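Local coordinates for protein cytochrome P450 (Zobellia galactanivorans, PDB 6G5Q) that is a haem-containing cytochrome P450 that carries 6-O-methyl-beta-D-galactopyranose in a pocket next to its haem, at residues 68-73 and 213-218; 179-184 and 205-210. One frame throughout, in Å; residues are numbered along the deposited sequence.

Contact 1 of 2, residues 68-73 and 213-218. With EMZ (6-O-methyl-beta-D-galactopyranose), chain C; HEM (protoporphyrin IX containing Fe), chain D.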
loop_
_atom_site.group_PDB
_atom_site.type_symbol
_atom_site.label_atom_id
_atom_site.label_comp_id
_atom_site.label_asym_id
_atom_site.label_seq_id
_atom_site.Cartn_x
_atom_site.Cartn_y
_atom_site.Cartn_z
ATOM N N THR A 68 -2.632 3.838 -20.271
ATOM C CA THR A 68 -3.967 3.624 -19.724
ATOM C C THR A 68 -4.205 4.338 -18.375
ATOM O O THR A 68 -3.390 4.226 -17.426
ATOM C CB THR A 68 -4.270 2.130 -19.590
ATOM O OG1 THR A 68 -3.946 1.463 -20.826
ATOM C CG2 THR A 68 -5.753 1.904 -19.248
ATOM N N ARG A 69 -5.321 5.071 -18.319
ATOM C CA ARG A 69 -5.697 5.833 -17.138
ATOM C C ARG A 69 -6.179 4.880 -16.042
ATOM O O ARG A 69 -7.026 4.035 -16.283
ATOM C CB ARG A 69 -6.781 6.863 -17.487
ATOM C CG ARG A 69 -7.304 7.657 -16.306
ATOM C CD ARG A 69 -8.231 8.785 -16.722
ATOM N NE ARG A 69 -7.572 9.710 -17.665
ATOM C CZ ARG A 69 -6.666 10.651 -17.349
ATOM N NH1 ARG A 69 -6.256 10.833 -16.095
ATOM N NH2 ARG A 69 -6.139 11.411 -18.306
ATOM N N GLN A 70 -5.629 5.017 -14.838
ATOM C CA GLN A 70 -6.057 4.179 -13.719
ATOM C C GLN A 70 -7.288 4.776 -13.066
ATOM O O GLN A 70 -7.437 6.012 -13.002
ATOM C CB GLN A 70 -4.906 3.942 -12.756
ATOM C CG GLN A 70 -3.865 2.999 -13.364
ATOM C CD GLN A 70 -2.740 2.638 -12.418
ATOM O OE1 GLN A 70 -2.850 2.840 -11.212
ATOM N NE2 GLN A 70 -1.646 2.080 -12.960
ATOM N N ILE A 71 -8.215 3.909 -12.644
ATOM C CA ILE A 71 -9.525 4.365 -12.180
ATOM C C ILE A 71 -9.860 3.673 -10.856
ATOM O O ILE A 71 -9.755 2.446 -10.810
ATOM C CB ILE A 71 -10.597 4.020 -13.225
ATOM C CG1 ILE A 71 -10.445 4.884 -14.488
ATOM C CG2 ILE A 71 -12.011 4.128 -12.644
ATOM C CD1 ILE A 71 -11.322 4.411 -15.653
ATOM N N PRO A 72 -10.281 4.397 -9.798
ATOM C CA PRO A 72 -10.487 5.853 -9.753
ATOM C C PRO A 72 -9.234 6.729 -9.464
ATOM O O PRO A 72 -9.336 7.968 -9.365
ATOM C CB PRO A 72 -11.465 6.029 -8.562
ATOM C CG PRO A 72 -11.790 4.676 -8.061
ATOM C CD PRO A 72 -10.668 3.788 -8.516
ATOM N N PHE A 73 -8.076 6.101 -9.337
ATOM C CA PHE A 73 -6.821 6.776 -8.979
ATOM C C PHE A 73 -6.476 8.058 -9.768
ATOM O O PHE A 73 -6.006 9.050 -9.184
ATOM C CB PHE A 73 -5.691 5.747 -9.093
ATOM C CG PHE A 73 -4.327 6.275 -8.738
ATOM C CD1 PHE A 73 -4.080 6.895 -7.500
ATOM C CD2 PHE A 73 -3.271 6.143 -9.656
ATOM C CE1 PHE A 73 -2.802 7.349 -7.190
ATOM C CE2 PHE A 73 -2.001 6.607 -9.352
ATOM C CZ PHE A 73 -1.776 7.206 -8.112
ATOM N N VAL A 213 -9.180 -0.124 -13.805
ATOM C CA VAL A 213 -9.466 -0.614 -12.462
ATOM C C VAL A 213 -8.489 -1.732 -12.100
ATOM O O VAL A 213 -7.889 -1.719 -11.035
ATOM C CB VAL A 213 -10.929 -1.077 -12.291
ATOM C CG1 VAL A 213 -11.145 -1.572 -10.869
ATOM C CG2 VAL A 213 -11.852 0.097 -12.605
ATOM N N MET A 214 -8.290 -2.665 -13.017
ATOM C CA MET A 214 -7.528 -3.877 -12.711
ATOM C C MET A 214 -6.031 -3.627 -12.592
ATOM O O MET A 214 -5.390 -4.210 -11.689
ATOM C CB MET A 214 -7.845 -4.991 -13.714
ATOM C CG MET A 214 -9.306 -5.465 -13.678
ATOM S SD MET A 214 -9.823 -5.887 -11.991
ATOM C CE MET A 214 -8.668 -7.235 -11.569
ATOM N N VAL A 215 -5.480 -2.746 -13.442
ATOM C CA VAL A 215 -4.041 -2.456 -13.382
ATOM C C VAL A 215 -3.763 -1.786 -12.045
ATOM O O VAL A 215 -2.807 -2.132 -11.357
ATOM C CB VAL A 215 -3.538 -1.607 -14.583
ATOM C CG1 VAL A 215 -2.081 -1.192 -14.395
ATOM C CG2 VAL A 215 -3.678 -2.394 -15.878
ATOM N N LEU A 216 -4.642 -0.859 -11.667
ATOM C CA LEU A 216 -4.552 -0.211 -10.373
ATOM C C LEU A 216 -4.672 -1.198 -9.215
ATOM O O LEU A 216 -3.980 -1.064 -8.223
ATOM C CB LEU A 216 -5.598 0.894 -10.280
ATOM C CG LEU A 216 -5.837 1.524 -8.928
ATOM C CD1 LEU A 216 -4.631 2.307 -8.431
ATOM C CD2 LEU A 216 -7.094 2.383 -9.025
ATOM N N THR A 217 -5.546 -2.197 -9.355
ATOM C CA THR A 217 -5.786 -3.160 -8.282
ATOM C C THR A 217 -4.555 -4.063 -8.019
ATOM O O THR A 217 -4.191 -4.270 -6.847
ATOM C CB THR A 217 -7.053 -3.968 -8.555
ATOM O OG1 THR A 217 -8.167 -3.071 -8.604
ATOM C CG2 THR A 217 -7.296 -5.011 -7.444
ATOM N N PHE A 218 -3.907 -4.541 -9.102
ATOM C CA PHE A 218 -2.665 -5.285 -9.006
ATOM C C PHE A 218 -1.493 -4.458 -8.538
ATOM O O PHE A 218 -0.779 -4.887 -7.639
ATOM C CB PHE A 218 -2.272 -5.926 -10.327
ATOM C CG PHE A 218 -2.958 -7.221 -10.595
ATOM C CD1 PHE A 218 -4.196 -7.234 -11.217
ATOM C CD2 PHE A 218 -2.358 -8.413 -10.267
ATOM C CE1 PHE A 218 -4.845 -8.447 -11.502
ATOM C CE2 PHE A 218 -2.997 -9.628 -10.541
ATOM C CZ PHE A 218 -4.234 -9.642 -11.174
HETATM C C4 EMZ C . -0.469 3.085 -9.306
HETATM C C5 EMZ C . -0.248 3.407 -7.803
HETATM C C6 EMZ C . -1.540 3.362 -7.006
HETATM C C3 EMZ C . 0.884 2.953 -9.988
HETATM C CAM EMZ C . -2.393 4.296 -5.099
HETATM O O6 EMZ C . -1.234 3.673 -5.646
HETATM O O5 EMZ C . 0.602 2.425 -7.153
HETATM C C1 EMZ C . 1.848 2.589 -7.783
HETATM O O1 EMZ C . 2.859 1.957 -7.029
HETATM C C2 EMZ C . 1.637 1.932 -9.156
HETATM O O2 EMZ C . 2.822 1.518 -9.791
HETATM O O3 EMZ C . 0.788 2.471 -11.338
HETATM O O4 EMZ C . -1.190 1.844 -9.420
HETATM C CHA HEM D . -4.941 4.445 -2.774
HETATM C CHB HEM D . -1.742 3.046 0.626
HETATM C CHC HEM D . -2.881 -1.549 -0.125
HETATM C CHD HEM D . -5.670 -0.209 -3.772
HETATM C C1A HEM D . -3.976 4.452 -1.782
HETATM C C2A HEM D . -3.360 5.616 -1.234
HETATM C C3A HEM D . -2.482 5.198 -0.291
HETATM C C4A HEM D . -2.530 3.801 -0.229
HETATM C CMA HEM D . -1.606 6.055 0.568
HETATM C CAA HEM D . -3.600 7.086 -1.536
HETATM C CBA HEM D . -3.193 7.378 -2.979
HETATM C CGA HEM D . -3.402 8.814 -3.381
HETATM O O1A HEM D . -3.292 9.112 -4.604
HETATM O O2A HEM D . -3.707 9.703 -2.535
HETATM C C1B HEM D . -1.811 1.666 0.701
HETATM C C2B HEM D . -1.102 0.951 1.686
HETATM C C3B HEM D . -1.401 -0.367 1.508
HETATM C C4B HEM D . -2.337 -0.382 0.352
HETATM C CMB HEM D . -0.162 1.554 2.689
HETATM C CAB HEM D . -0.865 -1.574 2.207
HETATM C CBB HEM D . -0.609 -1.655 3.505
HETATM C C1C HEM D . -3.740 -1.597 -1.193
HETATM C C2C HEM D . -4.256 -2.798 -1.743
HETATM C C3C HEM D . -5.029 -2.410 -2.833
HETATM C C4C HEM D . -4.980 -0.976 -2.878
HETATM C CMC HEM D . -3.970 -4.213 -1.207
HETATM C CAC HEM D . -5.840 -3.243 -3.730
HETATM C CBC HEM D . -5.799 -4.561 -3.731
HETATM C C1D HEM D . -5.740 1.184 -3.747
HETATM C C2D HEM D . -6.637 1.936 -4.659
HETATM C C3D HEM D . -6.447 3.235 -4.371
HETATM C C4D HEM D . -5.406 3.258 -3.319
HETATM C CMD HEM D . -7.589 1.364 -5.695
HETATM C CAD HEM D . -7.121 4.397 -5.098
HETATM C CBD HEM D . -8.395 4.870 -4.391
HETATM C CGD HEM D . -8.992 6.066 -5.132
HETATM O O1D HEM D . -8.285 6.695 -5.949
HETATM O O2D HEM D . -10.186 6.462 -4.937
HETATM N NA HEM D . -3.421 3.354 -1.156
HETATM N NB HEM D . -2.554 0.850 -0.052
HETATM N NC HEM D . -4.161 -0.531 -1.901
HETATM N ND HEM D . -5.044 2.003 -2.971
HETATM FE FE HEM D . -3.856 1.471 -1.580
#
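Leu216 turns its CG anti to the backbone N (chi1 169°), and Gln70 holds its chain extended beyond CG (chi2 -176°). These torsions bring the leucine branch against the glutamine amide. Leu216 CD1 lies 3.3 Å from Gln70 OE1, and the two side chains cross obliquely. The other branch, CD2, reaches the loop backbone and sits 3.2 Å from Ile71 O. It also meets CB of Phe73 and CD of Pro72. Leu216 packs against residues 70-73 and loses more surface to the loop than any other residue of 213-218. Val215 CG1 packs against NE2 of Gln70. Further along the loop, CG2 of Ile71 meets CG2 of Val213 at 4.0 Å. The Val213 CA-H points at Ile71 O in a CH...O contact, with an angle at H of 156°. No classical hydrogen bond joins the two segments.

The fold is that of a cytochrome P450. Helix 207-220 passes over the haem, and loop 68-73 lies beside it, so both line the ligand pocket. The Gln70 amide grips 6-O-methyl-beta-D-galactopyranose at two neighbouring hydroxyls. Its OE1 accepts from O4 of the sugar at 2.6 Å, and its NE2 donates to O3 at 3.0 Å. The pair of bonds holds the rotation of the amide and suits the orientation modelled. Phe73 turns one ring face to the sugar, with C6 of the ligand 3.9 Å above the plane, over the centre. Haem O1A comes to the edge of the same ring, in its plane. Glu62 OE1 makes a further hydrogen bond with the sugar. Leu216 touches both ligands: CD1 packs on C6 of the sugar, and CD2 lies 3.5 Å from the haem methyl CMD.

Contact 2 of 2, residues 179-184 and 205-210; sequences QIDRAS and LTKEEV
Ile180 and Val210 make the closely packed side of this contact. Both side chains are buried, and they run antiparallel alongside one another. CD1 of Ile180 lies 3.8 Å from CG1 of Val210, and CG1 of Ile180 touches the same methyl. The isoleucine keeps its CG2 anti to the backbone N, with CG1 beside that N (chi1 -69°). CG1 and CD1 lie on Val210, CD1 also close to the Lys207 carbonyl oxygen, while CG2 meets the aliphatic part of Lys207 at CB and CG, 4.0 Å from CG. Leu196 of helix 191-196 also packs on Val210.

The contact joins helix 166-185 to the first turn of helix 207-220. Thr206 caps that turn. Its OG1 accepts from Glu209 N at 3.1 Å, and Glu209 OE1 in return accepts from Thr206 N at 2.8 Å. This is a capping box. Arg203 forms a salt bridge with the same OE1, and Tyr83 bonds to OE2.

The outer side is looser. Lys207 is exposed and runs extended beyond CG, carrying its amine past Ile180 to Asp181. There the two side chains cross at about a right angle. CE of Lys207 passes 3.6 Å from OG of Ser184. NZ donates to Asp181 OD1 in a salt bridge modelled at 2.5 Å. That length is very short, so its exact value is doubtful. One side chain thus serves both sides: its methylenes border the apolar patch, and its charge is met at the partly exposed edge of the contact. The pairing is consistent with an attraction between the two helices, probably softened by solvent on the exposed side.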
loop_
_atom_site.group_PDB
_atom_site.type_symbol
_atom_site.label_atom_id
_atom_site.label_comp_id
_atom_site.label_asym_id
_atom_site.label_seq_id
_atom_site.Cartn_x
_atom_site.Cartn_y
_atom_site.Cartn_z
ATOM N N GLN A 179 -7.140 -11.550 -19.484
ATOM C CA GLN A 179 -8.171 -11.856 -18.492
ATOM C C GLN A 179 -9.491 -11.158 -18.828
ATOM O O GLN A 179 -10.573 -11.779 -18.744
ATOM C CB GLN A 179 -7.724 -11.513 -17.054
ATOM C CG GLN A 179 -6.514 -12.271 -16.514
ATOM C CD GLN A 179 -6.670 -13.747 -16.631
ATOM O OE1 GLN A 179 -7.681 -14.323 -16.199
ATOM N NE2 GLN A 179 -5.696 -14.377 -17.261
ATOM N N ILE A 180 -9.408 -9.880 -19.212
ATOM C CA ILE A 180 -10.580 -9.109 -19.652
ATOM C C ILE A 180 -11.287 -9.756 -20.853
ATOM O O ILE A 180 -12.499 -9.897 -20.833
ATOM C CB ILE A 180 -10.231 -7.641 -19.942
ATOM C CG1 ILE A 180 -9.898 -6.950 -18.622
ATOM C CG2 ILE A 180 -11.422 -6.932 -20.563
ATOM C CD1 ILE A 180 -9.345 -5.556 -18.747
ATOM N N ASP A 181 -10.523 -10.180 -21.860
ATOM C CA ASP A 181 -11.079 -10.887 -23.012
ATOM C C ASP A 181 -11.711 -12.197 -22.625
ATOM O O ASP A 181 -12.818 -12.495 -23.084
ATOM C CB ASP A 181 -10.005 -11.118 -24.089
ATOM C CG ASP A 181 -9.620 -9.825 -24.826
ATOM O OD1 ASP A 181 -10.456 -8.872 -24.889
ATOM O OD2 ASP A 181 -8.475 -9.761 -25.347
ATOM N N ARG A 182 -11.040 -12.983 -21.778
ATOM C CA ARG A 182 -11.606 -14.259 -21.348
ATOM C C ARG A 182 -12.948 -14.035 -20.636
ATOM O O ARG A 182 -13.919 -14.702 -20.947
ATOM C CB ARG A 182 -10.603 -15.072 -20.509
ATOM C CG ARG A 182 -11.168 -16.326 -19.861
ATOM C CD ARG A 182 -10.445 -16.743 -18.562
ATOM N NE ARG A 182 -10.196 -15.653 -17.590
ATOM C CZ ARG A 182 -11.110 -15.091 -16.774
ATOM N NH1 ARG A 182 -12.388 -15.481 -16.779
ATOM N NH2 ARG A 182 -10.739 -14.106 -15.951
ATOM N N ALA A 183 -13.020 -13.082 -19.705
ATOM C CA ALA A 183 -14.261 -12.835 -18.932
ATOM C C ALA A 183 -15.358 -12.273 -19.825
ATOM O O ALA A 183 -16.555 -12.482 -19.583
ATOM C CB ALA A 183 -13.991 -11.878 -17.789
ATOM N N SER A 184 -14.926 -11.552 -20.859
ATOM C CA SER A 184 -15.801 -10.993 -21.878
ATOM C C SER A 184 -16.572 -12.094 -22.631
ATOM O O SER A 184 -17.767 -11.966 -22.815
ATOM C CB SER A 184 -14.955 -10.184 -22.851
ATOM O OG SER A 184 -15.725 -9.177 -23.432
ATOM N N LEU A 205 -19.473 -0.448 -18.351
ATOM C CA LEU A 205 -18.061 -0.077 -18.434
ATOM C C LEU A 205 -17.408 -0.674 -19.696
ATOM O O LEU A 205 -17.753 -1.771 -20.110
ATOM C CB LEU A 205 -17.327 -0.519 -17.167
ATOM C CG LEU A 205 -17.642 0.205 -15.858
ATOM C CD1 LEU A 205 -16.776 -0.285 -14.722
ATOM C CD2 LEU A 205 -17.492 1.698 -15.998
ATOM N N THR A 206 -16.479 0.044 -20.321
ATOM C CA THR A 206 -15.714 -0.518 -21.460
ATOM C C THR A 206 -14.489 -1.321 -20.979
ATOM O O THR A 206 -14.029 -1.161 -19.849
ATOM C CB THR A 206 -15.127 0.598 -22.320
ATOM O OG1 THR A 206 -14.241 1.386 -21.502
ATOM C CG2 THR A 206 -16.198 1.500 -22.883
ATOM N N LYS A 207 -13.927 -2.148 -21.849
ATOM C CA LYS A 207 -12.701 -2.868 -21.535
ATOM C C LYS A 207 -11.593 -1.938 -21.072
ATOM O O LYS A 207 -10.832 -2.268 -20.143
ATOM C CB LYS A 207 -12.228 -3.654 -22.744
ATOM C CG LYS A 207 -13.242 -4.670 -23.254
ATOM C CD LYS A 207 -12.602 -5.483 -24.360
ATOM C CE LYS A 207 -13.458 -6.680 -24.732
ATOM N NZ LYS A 207 -12.500 -7.610 -25.405
ATOM N N GLU A 208 -11.500 -0.783 -21.715
ATOM C CA GLU A 208 -10.496 0.192 -21.359
ATOM C C GLU A 208 -10.681 0.648 -19.899
ATOM O O GLU A 208 -9.699 0.763 -19.171
ATOM C CB GLU A 208 -10.496 1.366 -22.360
ATOM C CG GLU A 208 -9.504 2.506 -22.118
ATOM C CD GLU A 208 -8.017 2.165 -22.333
ATOM O OE1 GLU A 208 -7.658 0.979 -22.635
ATOM O OE2 GLU A 208 -7.185 3.107 -22.153
ATOM N N GLU A 209 -11.923 0.883 -19.478
ATOM C CA GLU A 209 -12.186 1.246 -18.045
ATOM C C GLU A 209 -11.885 0.082 -17.064
ATOM O O GLU A 209 -11.231 0.294 -16.042
ATOM C CB GLU A 209 -13.603 1.772 -17.827
ATOM C CG GLU A 209 -13.791 3.162 -18.398
ATOM C CD GLU A 209 -15.231 3.465 -18.711
ATOM O OE1 GLU A 209 -15.855 2.636 -19.442
ATOM O OE2 GLU A 209 -15.735 4.522 -18.218
ATOM N N VAL A 210 -12.333 -1.124 -17.397
ATOM C CA VAL A 210 -11.997 -2.304 -16.626
ATOM C C VAL A 210 -10.485 -2.430 -16.475
ATOM O O VAL A 210 -10.003 -2.675 -15.345
ATOM C CB VAL A 210 -12.647 -3.590 -17.219
ATOM C CG1 VAL A 210 -12.269 -4.831 -16.430
ATOM C CG2 VAL A 210 -14.165 -3.445 -17.248
#

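Both contacts use helix 207-220. Contact 2 holds its first turn and contact 1 a later part. Their centres are 12 Å apart. Contact 1 is buried throughout and joins the helix to a loop at the ligand pocket. Contact 2 is only partly buried, lies farther from the chain centre and joins the helix to helix 166-185. The chemistry follows the place. In contact 1 the segments meet mostly by van der Waals packing and a CA-H...O contact, with no hydrogen bond between them, and the Gln70 amide makes its hydrogen bonds with the sugar. In contact 2 a charged pair bridges the segments directly. They also touch each other, where Ile71 CD1 packs 3.9 Å from Glu209 CG.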